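Local coordinates for XAC2610 protein (Xanthomonas axonopodis pv. citri, PDB 4QTQ) that probably acts as a calcium-binding immunity protein that inhibits a peptidoglycan hydrolase linked to the bacterium's type IV secretion system, at residues 38-41 / 45-48. Sequence-based numbering, arbitrary orientation.
Sequences TEDS and MLCN
Thr-38 and Leu-46 face each other as an antiparallel hydrogen-bonded pair, closed by two backbone bonds of unequal length. Leu-46 N donates to Thr-38 O at 2.7 Å, with the donor nearly in line with the C=O bond (163° at the oxygen). In the return bond Thr-38 N lies 3.0 Å from Leu-46 O and stands tilted out of the carbonyl plane. Thr-38 O also takes a CA-H contact from Met-45. Met-45 and Glu-39 form the next pair, which is non-hydrogen-bonded, and here a side chain supplies the link. From CB, which sits 4.0 Å from Thr-38 O, the methionine starts out beside its own backbone N and then turns at both chi2 (-65°) and chi3 (-66°). This hook brings SD against Glu-39 CA and CB, 3.7 Å from CA, and sets CE over the face of the Thr-38–Glu-39 peptide, 3.5 Å from Thr-38 C and 3.6 Å from Glu-39 N. The extended Glu-39 chain runs past the sulfur, and its carboxylate stays close to it. Topologically this is a beta hairpin at the surface, with 38-41 an outermost strand of a three-stranded antiparallel sheet; a classic beta bulge, Asp-40 and Ser-41 opposite Ile-44, interrupts the pairing near the turn. The Cys-37–Cys-47 disulfide ties the hairpin's two arms together just before Thr-38. On the face opposite Met-45, the Thr-38 and Leu-46 side chains run side by side. Thr-38 OG1, placed between N and the carbonyl carbon, reaches a water at 2.7 Å, which has weaker contacts to Leu-46 O and Asn-48 OD1. Asp-40 OD1 approaches Leu-46 CD2 only loosely, at 4.2 Å, while its OD2 forms a salt bridge with Lys-113.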
ATOM      1  N   THR A  38      -4.926  13.574  16.201  1.00 45.30           N
ATOM      2  CA  THR A  38      -6.199  13.381  16.892  1.00 46.02           C
ATOM      3  C   THR A  38      -6.582  11.916  16.801  1.00 44.12           C
ATOM      4  O   THR A  38      -6.288  11.251  15.804  1.00 40.48           O
ATOM      5  CB  THR A  38      -7.314  14.226  16.264  1.00 46.20           C
ATOM      6  OG1 THR A  38      -7.418  13.895  14.876  1.00 49.39           O
ATOM      7  CG2 THR A  38      -7.023  15.715  16.418  1.00 47.12           C
ATOM      8  N   GLU A  39      -7.244  11.406  17.832  1.00 44.52           N
ATOM      9  CA  GLU A  39      -7.582   9.997  17.830  1.00 44.50           C
ATOM     10  C   GLU A  39      -8.768   9.735  16.916  1.00 44.44           C
ATOM     11  O   GLU A  39      -9.816  10.353  17.055  1.00 45.85           O
ATOM     12  CB  GLU A  39      -7.869   9.479  19.224  1.00 47.00           C
ATOM     13  CG  GLU A  39      -8.062   7.977  19.215  1.00 47.53           C
ATOM     14  CD  GLU A  39      -7.902   7.347  20.568  1.00 48.35           C
ATOM     15  OE1 GLU A  39      -8.412   6.232  20.735  1.00 48.56           O
ATOM     16  OE2 GLU A  39      -7.273   7.956  21.450  1.00 51.32           O
ATOM     17  N   ASP A  40      -8.583   8.813  15.977  1.00 42.27           N
ATOM     18  CA  ASP A  40      -9.589   8.508  14.982  1.00 42.54           C
ATOM     19  C   ASP A  40     -10.461   7.316  15.391  1.00 41.43           C
ATOM     20  O   ASP A  40     -11.660   7.281  15.090  1.00 40.50           O
ATOM     21  CB  ASP A  40      -8.897   8.214  13.655  1.00 44.28           C
ATOM     22  CG  ASP A  40      -9.773   8.509  12.469  1.00 45.27           C
ATOM     23  OD1 ASP A  40     -10.132   9.699  12.275  1.00 47.86           O
ATOM     24  OD2 ASP A  40     -10.085   7.558  11.731  1.00 44.82           O
ATOM     25  N   SER A  41      -9.838   6.337  16.037  1.00 38.57           N
ATOM     26  CA  SER A  41     -10.521   5.164  16.554  1.00 39.35           C
ATOM     27  C   SER A  41      -9.552   4.526  17.549  1.00 39.75           C
ATOM     28  O   SER A  41      -8.391   4.971  17.637  1.00 40.94           O
ATOM     29  CB  SER A  41     -10.896   4.210  15.414  1.00 40.86           C
ATOM     30  OG  SER A  41      -9.748   3.826  14.682  1.00 43.18           O
ATOM     31  N   MET A  45      -4.199   7.150  15.741  1.00 41.22           N
ATOM     32  CA  MET A  45      -4.159   8.596  15.625  1.00 42.21           C
ATOM     33  C   MET A  45      -4.094   9.005  14.162  1.00 41.15           C
ATOM     34  O   MET A  45      -3.347   8.420  13.380  1.00 41.81           O
ATOM     35  CB  MET A  45      -2.932   9.169  16.347  1.00 44.86           C
ATOM     36  CG  MET A  45      -2.761   8.757  17.801  1.00 47.38           C
ATOM     37  SD  MET A  45      -4.067   9.345  18.897  1.00 50.79           S
ATOM     38  CE  MET A  45      -3.828  11.118  18.853  1.00 52.65           C
ATOM     39  N   LEU A  46      -4.879  10.013  13.801  1.00 40.65           N
ATOM     40  CA  LEU A  46      -4.739  10.704  12.521  1.00 40.08           C
ATOM     41  C   LEU A  46      -3.785  11.901  12.698  1.00 40.98           C
ATOM     42  O   LEU A  46      -4.061  12.831  13.464  1.00 39.64           O
ATOM     43  CB  LEU A  46      -6.105  11.175  12.016  1.00 40.95           C
ATOM     44  CG  LEU A  46      -6.142  12.204  10.880  1.00 41.66           C
ATOM     45  CD1 LEU A  46      -5.383  11.715   9.653  1.00 40.90           C
ATOM     46  CD2 LEU A  46      -7.593  12.519  10.538  1.00 43.23           C
ATOM     47  N   CYS A  47      -2.659  11.855  11.991  1.00 41.46           N
ATOM     48  CA  CYS A  47      -1.678  12.928  11.994  1.00 41.93           C
ATOM     49  C   CYS A  47      -1.642  13.583  10.633  1.00 41.96           C
ATOM     50  O   CYS A  47      -1.079  13.024   9.692  1.00 39.86           O
ATOM     51  CB  CYS A  47      -0.296  12.367  12.310  1.00 42.61           C
ATOM     52  SG  CYS A  47      -0.248  11.498  13.885  1.00 45.12           S
ATOM     53  N   ASN A  48      -2.235  14.764  10.518  1.00 44.82           N
ATOM     54  CA  ASN A  48      -2.210  15.484   9.241  1.00 48.25           C
ATOM     55  C   ASN A  48      -1.698  16.929   9.316  1.00 49.37           C
ATOM     56  O   ASN A  48      -2.059  17.769   8.481  1.00 47.61           O
ATOM     57  CB  ASN A  48      -3.575  15.419   8.561  1.00 49.91           C
ATOM     58  CG  ASN A  48      -4.654  16.075   9.369  1.00 51.37           C
ATOM     59  OD1 ASN A  48      -4.410  16.593  10.458  1.00 54.39           O
ATOM     60  ND2 ASN A  48      -5.860  16.055   8.843  1.00 53.67           N
TER
HETATM   61  O   HOH W   1      -6.242  15.282  12.887  1.00 56.26           O